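Local coordinates for protein short chain dehydrogenase (Salmonella typhi, PDB 3G1T) that is probably an NAD(P)-dependent oxidoreductase of the short-chain dehydrogenase family, built on a Rossmann fold, whose substrate is not established, at residues Asp121-Gln124 / Val125-Ala129; Met231-Asp234 / Ser235-Lys238. All coordinates share one frame; numbering follows the deposited sequence.

Contact 1: Asp121-Gln124 / Val125-Ala129; sequences DVMQ and VNVNA
Val125 donates its N-H to Asp121 O in an ordinary i-to-i-4 helix bond (N...O 2.9 Å), and its CG2 rests 3.5 Å from Asp121 O. The compact branched side chain also fits against Leu104 and Arg46. Asn126 makes the same kind of backbone bond to Val122 O. The side chains slant across one another, ND2 of Asn126 3.6 Å from CG1 of Val122, yet the amide finds its bonds elsewhere: OD1 accepts from Leu104 N and ND2 bonds Ser170 OG on helix 165-185. Asparagine suits this buried place, being short and carrying both donor and acceptor. Val127 N reaches Met123 O at 2.9 Å from well above the carbonyl plane (41°). Its CG2 touches Met123 CE at 3.9 Å, the two side chains lying side by side because the flexible methionine bends at chi2 and chi3. Asn128 N takes the same oxygen, Met123 O, at 3.0 Å but in the carbonyl plane; the switch from i-4 to i-5 bonding widens the helix into a pi-type turn. Asn128 ND2 also sends a nearly straight bond to Gln124 OE1 (3.1 Å), with the amide planes 65° apart. Gln124 CG, anti to its backbone N (chi1 -167°), starts a chain whose bend at chi2 brings OE1 there. Both amides continue to the second subunit, Gln124 NE2 to its Gln120 OE1 and Asn128 OD1 to its Trp119 NE1. Ala129 N completes the i-to-i-5 pattern on Gln124 O at 2.8 Å. On this long dimer-interface helix, Asn126 probably occupies the place of the asparagine of the Asn-Ser-Tyr-Lys tetrad known in classical short-chain dehydrogenases.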
ATOM      1  N   ASP A 121      -1.776  11.701  -4.710  1.00 15.96           N
ATOM      2  CA  ASP A 121      -3.251  11.743  -4.958  1.00 17.13           C
ATOM      3  C   ASP A 121      -3.835  10.344  -5.079  1.00 15.52           C
ATOM      4  O   ASP A 121      -4.934  10.060  -4.558  1.00 15.24           O
ATOM      5  CB  ASP A 121      -3.555  12.473  -6.296  1.00 17.46           C
ATOM      6  CG  ASP A 121      -3.251  13.951  -6.266  1.00 27.03           C
ATOM      7  OD1 ASP A 121      -3.084  14.512  -5.204  1.00 20.93           O
ATOM      8  OD2 ASP A 121      -3.162  14.586  -7.342  1.00 20.55           O
ATOM      9  N   VAL A 122      -3.111   9.447  -5.779  1.00 16.63           N
ATOM     10  CA  VAL A 122      -3.537   8.045  -5.971  1.00 15.30           C
ATOM     11  C   VAL A 122      -3.625   7.390  -4.597  1.00 16.83           C
ATOM     12  O   VAL A 122      -4.615   6.671  -4.320  1.00 15.33           O
ATOM     13  CB  VAL A 122      -2.611   7.211  -6.975  1.00 16.47           C
ATOM     14  CG1 VAL A 122      -2.903   5.713  -6.930  1.00 18.76           C
ATOM     15  CG2 VAL A 122      -2.823   7.745  -8.414  1.00 18.51           C
ATOM     16  N   MET A 123      -2.613   7.621  -3.763  1.00 15.96           N
ATOM     17  CA  MET A 123      -2.609   6.998  -2.426  1.00 17.77           C
ATOM     18  C   MET A 123      -3.799   7.544  -1.613  1.00 17.27           C
ATOM     19  O   MET A 123      -4.430   6.808  -0.839  1.00 17.24           O
ATOM     20  CB  MET A 123      -1.282   7.252  -1.693  1.00 16.57           C
ATOM     21  CG  MET A 123      -0.127   6.291  -2.232  1.00 25.20           C
ATOM     22  SD  MET A 123      -0.302   4.436  -2.279  1.00 11.69           S
ATOM     23  CE  MET A 123      -0.256   4.313  -0.535  1.00 30.02           C
ATOM     24  N   GLN A 124      -4.050   8.837  -1.739  1.00 16.23           N
ATOM     25  CA  GLN A 124      -5.091   9.485  -0.946  1.00 17.68           C
ATOM     26  C   GLN A 124      -6.459   8.943  -1.321  1.00 17.57           C
ATOM     27  O   GLN A 124      -7.300   8.730  -0.420  1.00 19.98           O
ATOM     28  CB  GLN A 124      -5.091  11.031  -1.128  1.00 16.65           C
ATOM     29  CG  GLN A 124      -5.961  11.777  -0.073  1.00 19.79           C
ATOM     30  CD  GLN A 124      -5.430  11.529   1.335  1.00 18.73           C
ATOM     31  OE1 GLN A 124      -4.249  11.304   1.490  1.00 18.92           O
ATOM     32  NE2 GLN A 124      -6.276  11.698   2.378  1.00 18.32           N
ATOM     33  N   VAL A 125      -6.723   8.750  -2.622  1.00 15.73           N
ATOM     34  CA  VAL A 125      -8.062   8.274  -3.005  1.00 15.41           C
ATOM     35  C   VAL A 125      -8.148   6.767  -2.685  1.00 16.84           C
ATOM     36  O   VAL A 125      -9.142   6.312  -2.064  1.00 17.40           O
ATOM     37  CB  VAL A 125      -8.363   8.519  -4.535  1.00 17.47           C
ATOM     38  CG1 VAL A 125      -9.659   7.774  -5.041  1.00 14.59           C
ATOM     39  CG2 VAL A 125      -8.470  10.023  -4.771  1.00 16.38           C
ATOM     40  N   ASN A 126      -7.166   6.005  -3.185  1.00 16.80           N
ATOM     41  CA  ASN A 126      -7.329   4.560  -3.275  1.00 17.31           C
ATOM     42  C   ASN A 126      -7.089   3.939  -1.904  1.00 16.25           C
ATOM     43  O   ASN A 126      -7.687   2.889  -1.569  1.00 16.98           O
ATOM     44  CB  ASN A 126      -6.372   3.911  -4.306  1.00 17.04           C
ATOM     45  CG  ASN A 126      -6.689   4.359  -5.748  1.00 17.65           C
ATOM     46  OD1 ASN A 126      -7.596   5.210  -5.914  1.00 15.96           O
ATOM     47  ND2 ASN A 126      -5.964   3.831  -6.763  1.00 16.37           N
ATOM     48  N   VAL A 127      -6.250   4.583  -1.100  1.00 15.54           N
ATOM     49  CA  VAL A 127      -5.983   3.999   0.204  1.00 16.05           C
ATOM     50  C   VAL A 127      -6.541   4.822   1.384  1.00 16.07           C
ATOM     51  O   VAL A 127      -7.361   4.321   2.201  1.00 14.82           O
ATOM     52  CB  VAL A 127      -4.472   3.760   0.446  1.00 16.46           C
ATOM     53  CG1 VAL A 127      -4.230   2.975   1.777  1.00 17.86           C
ATOM     54  CG2 VAL A 127      -3.875   2.952  -0.675  1.00 18.07           C
ATOM     55  N   ASN A 128      -6.113   6.054   1.524  1.00 14.54           N
ATOM     56  CA  ASN A 128      -6.464   6.730   2.804  1.00 15.01           C
ATOM     57  C   ASN A 128      -7.916   7.153   2.924  1.00 16.38           C
ATOM     58  O   ASN A 128      -8.523   7.059   4.002  1.00 17.26           O
ATOM     59  CB  ASN A 128      -5.579   7.960   3.044  1.00 15.40           C
ATOM     60  CG  ASN A 128      -4.092   7.628   3.020  1.00 19.23           C
ATOM     61  OD1 ASN A 128      -3.698   6.543   3.351  1.00 16.52           O
ATOM     62  ND2 ASN A 128      -3.264   8.582   2.535  1.00 17.54           N
ATOM     63  N   ALA A 129      -8.494   7.686   1.848  1.00 14.66           N
ATOM     64  CA  ALA A 129      -9.893   8.052   1.908  1.00 15.69           C
ATOM     65  C   ALA A 129     -10.818   6.836   1.886  1.00 14.35           C
ATOM     66  O   ALA A 129     -11.875   6.843   2.471  1.00 15.58           O
ATOM     67  CB  ALA A 129     -10.205   8.930   0.724  1.00 17.46           C
TER

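Contact 2: Met231-Asp234 / Ser235-Lys238; sequences MGDD and SRRK. With MG (magnesium ion), chain B.
Ser235 folds back on Gly232, and here the contact is tight. Ser235 N donates almost straight to Gly232 O at 3.3 Å, while Ser235 OG lies 3.0 Å from Gly232 O. With OG between its backbone N and carbonyl carbon (chi1 61°), the hydroxyl turns inward toward helix 224-231; Gly232 O and Trp229 O both lie within reach of its one proton, while its oxygen is hydrogen-bonded with Arg191 NE. Serine suits this buried place, being small and able both to donate and to accept. Arg236 N then donates to Asp233 O at 3.1 Å from far above the carbonyl plane (66°), and the methylenes CB and CG of Arg236 lean against that same oxygen.

Outward, the packing gives way to charges and water. The Asp233 and Arg236 side chains run side by side, their end groups turned 37° apart, but OD1 and NH1 remain 4.2 Å apart with no N-H aimed at the oxygen, so the attraction is only electrostatic. Asp233 OD2 instead binds a magnesium ion at 2.0 Å, whose water 2 also donates to Asp233 OD1. Water 1 links Asp233 O to Arg237 NH1, and water 3, over the Arg237 guanidinium face, links Asp234 O to Arg237 N. Long charged side chains suit this wet surface. Residues 233-235 form a short 3-10 turn that runs into a type I beta turn, Ser235 to Lys238, connecting helix 224-231 to strand 242-244 of the Rossmann sheet.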
ATOM      1  N   MET A 231     -22.482  -9.885  -2.616  1.00 15.15           N
ATOM      2  CA  MET A 231     -23.409  -9.138  -1.735  1.00 15.08           C
ATOM      3  C   MET A 231     -24.526 -10.041  -1.155  1.00 14.55           C
ATOM      4  O   MET A 231     -25.126  -9.702  -0.141  1.00 18.28           O
ATOM      5  CB  MET A 231     -24.048  -7.969  -2.515  1.00 17.09           C
ATOM      6  CG  MET A 231     -23.087  -6.728  -2.688  1.00 18.64           C
ATOM      7  SD  MET A 231     -22.399  -6.037  -1.124  1.00 12.41           S
ATOM      8  CE  MET A 231     -21.084  -4.997  -1.739  1.00 21.75           C
ATOM      9  N   GLY A 232     -24.755 -11.187  -1.815  1.00 13.85           N
ATOM     10  CA  GLY A 232     -25.825 -12.199  -1.485  1.00 13.63           C
ATOM     11  C   GLY A 232     -25.350 -13.231  -0.487  1.00 14.26           C
ATOM     12  O   GLY A 232     -24.129 -13.475  -0.249  1.00 13.97           O
ATOM     13  N   ASP A 233     -26.334 -13.947   0.046  1.00 15.77           N
ATOM     14  CA  ASP A 233     -25.981 -14.849   1.128  1.00 17.75           C
ATOM     15  C   ASP A 233     -25.159 -16.059   0.648  1.00 16.93           C
ATOM     16  O   ASP A 233     -24.620 -16.773   1.520  1.00 17.19           O
ATOM     17  CB  ASP A 233     -27.277 -15.401   1.764  1.00 17.39           C
ATOM     18  CG  ASP A 233     -27.946 -14.396   2.665  1.00 16.56           C
ATOM     19  OD1 ASP A 233     -27.342 -13.379   3.031  1.00 17.12           O
ATOM     20  OD2 ASP A 233     -29.137 -14.651   3.010  1.00 16.50           O
ATOM     21  N   ASP A 234     -25.045 -16.327  -0.678  1.00 16.57           N
ATOM     22  CA  ASP A 234     -24.282 -17.516  -1.184  1.00 19.63           C
ATOM     23  C   ASP A 234     -22.780 -17.429  -0.910  1.00 18.45           C
ATOM     24  O   ASP A 234     -22.068 -18.438  -0.929  1.00 16.74           O
ATOM     25  CB  ASP A 234     -24.545 -17.746  -2.659  1.00 23.88           C
ATOM     26  CG  ASP A 234     -26.020 -18.180  -2.928  1.00 40.95           C
ATOM     27  OD1 ASP A 234     -26.587 -18.943  -2.103  1.00 26.80           O
ATOM     28  OD2 ASP A 234     -26.672 -17.713  -3.894  1.00 28.61           O
ATOM     29  N   SER A 235     -22.328 -16.213  -0.616  1.00 17.40           N
ATOM     30  CA  SER A 235     -20.886 -15.985  -0.351  1.00 17.39           C
ATOM     31  C   SER A 235     -20.610 -15.828   1.167  1.00 15.94           C
ATOM     32  O   SER A 235     -19.509 -15.428   1.549  1.00 14.78           O
ATOM     33  CB  SER A 235     -20.399 -14.695  -1.041  1.00 19.15           C
ATOM     34  OG  SER A 235     -21.101 -13.556  -0.559  1.00 17.47           O
ATOM     35  N   ARG A 236     -21.622 -16.080   1.984  1.00 15.20           N
ATOM     36  CA  ARG A 236     -21.520 -15.625   3.398  1.00 16.98           C
ATOM     37  C   ARG A 236     -20.373 -16.312   4.160  1.00 18.24           C
ATOM     38  O   ARG A 236     -19.895 -15.779   5.175  1.00 18.74           O
ATOM     39  CB  ARG A 236     -22.839 -15.866   4.174  1.00 18.46           C
ATOM     40  CG  ARG A 236     -23.146 -17.297   4.430  1.00 20.50           C
ATOM     41  CD  ARG A 236     -24.503 -17.386   5.208  1.00 20.81           C
ATOM     42  NE  ARG A 236     -24.420 -16.492   6.370  1.00 22.09           N
ATOM     43  CZ  ARG A 236     -25.443 -15.755   6.814  1.00 23.58           C
ATOM     44  NH1 ARG A 236     -26.668 -15.874   6.288  1.00 24.72           N
ATOM     45  NH2 ARG A 236     -25.253 -14.950   7.823  1.00 21.37           N
ATOM     46  N   ARG A 237     -19.910 -17.469   3.722  1.00 17.32           N
ATOM     47  CA  ARG A 237     -18.774 -18.102   4.431  1.00 20.03           C
ATOM     48  C   ARG A 237     -17.363 -17.662   3.979  1.00 19.73           C
ATOM     49  O   ARG A 237     -16.350 -18.274   4.444  1.00 18.90           O
ATOM     50  CB  ARG A 237     -18.879 -19.623   4.266  1.00 23.79           C
ATOM     51  CG  ARG A 237     -20.093 -20.161   5.085  1.00 30.08           C
ATOM     52  CD  ARG A 237     -20.581 -21.617   4.776  1.00 32.67           C
ATOM     53  NE  ARG A 237     -20.928 -21.908   3.368  1.00 33.96           N
ATOM     54  CZ  ARG A 237     -22.007 -21.507   2.642  1.00 38.83           C
ATOM     55  NH1 ARG A 237     -22.978 -20.664   3.092  1.00 33.27           N
ATOM     56  NH2 ARG A 237     -22.091 -21.951   1.370  1.00 35.33           N
ATOM     57  N   LYS A 238     -17.313 -16.692   3.051  1.00 15.56           N
ATOM     58  CA  LYS A 238     -16.043 -16.325   2.384  1.00 15.95           C
ATOM     59  C   LYS A 238     -15.644 -14.937   2.851  1.00 16.56           C
ATOM     60  O   LYS A 238     -16.424 -13.986   2.767  1.00 15.88           O
ATOM     61  CB  LYS A 238     -16.166 -16.328   0.807  1.00 21.08           C
ATOM     62  CG  LYS A 238     -16.736 -17.603   0.266  1.00 27.95           C
ATOM     63  CD  LYS A 238     -15.643 -18.541  -0.108  1.00 27.93           C
ATOM     64  CE  LYS A 238     -16.195 -19.939  -0.520  1.00 30.44           C
ATOM     65  NZ  LYS A 238     -16.828 -20.081  -1.910  1.00 32.16           N
TER
HETATM   66 MG    MG B 259     -30.667 -13.505   3.761  0.50 18.73          MG
HETATM   67  O   HOH W   1     -25.049 -19.484   1.842  1.00 28.72           O
HETATM   68  O   HOH W   2     -29.119 -12.585   4.923  1.00 20.81           O
HETATM   69  O   HOH W   3     -20.281 -18.916   1.369  1.00 28.83           O
HETATM   70  O   HOH W   4     -30.616 -12.187   2.279  1.00 12.03           O

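Overall arrangement
Following the chain from its N terminus, contact 1 comes first, within the long helix 116-142 between strands 97-99 and 147-152 of the parallel sheet; it links successive turns of the helix and joins that helix to helix 165-185 and to the second subunit. Contact 2 follows much later, in the loop after helix 224-231 and before strand 242-244, an outermost strand of the sheet, and closes a short turn there. The two contacts are in series and neither nest nor cross. They lie on opposite sides of the chain's centre. The centres of contact 1 and contact 2 are about 28 Å apart, and their nearest atoms about 16 Å apart.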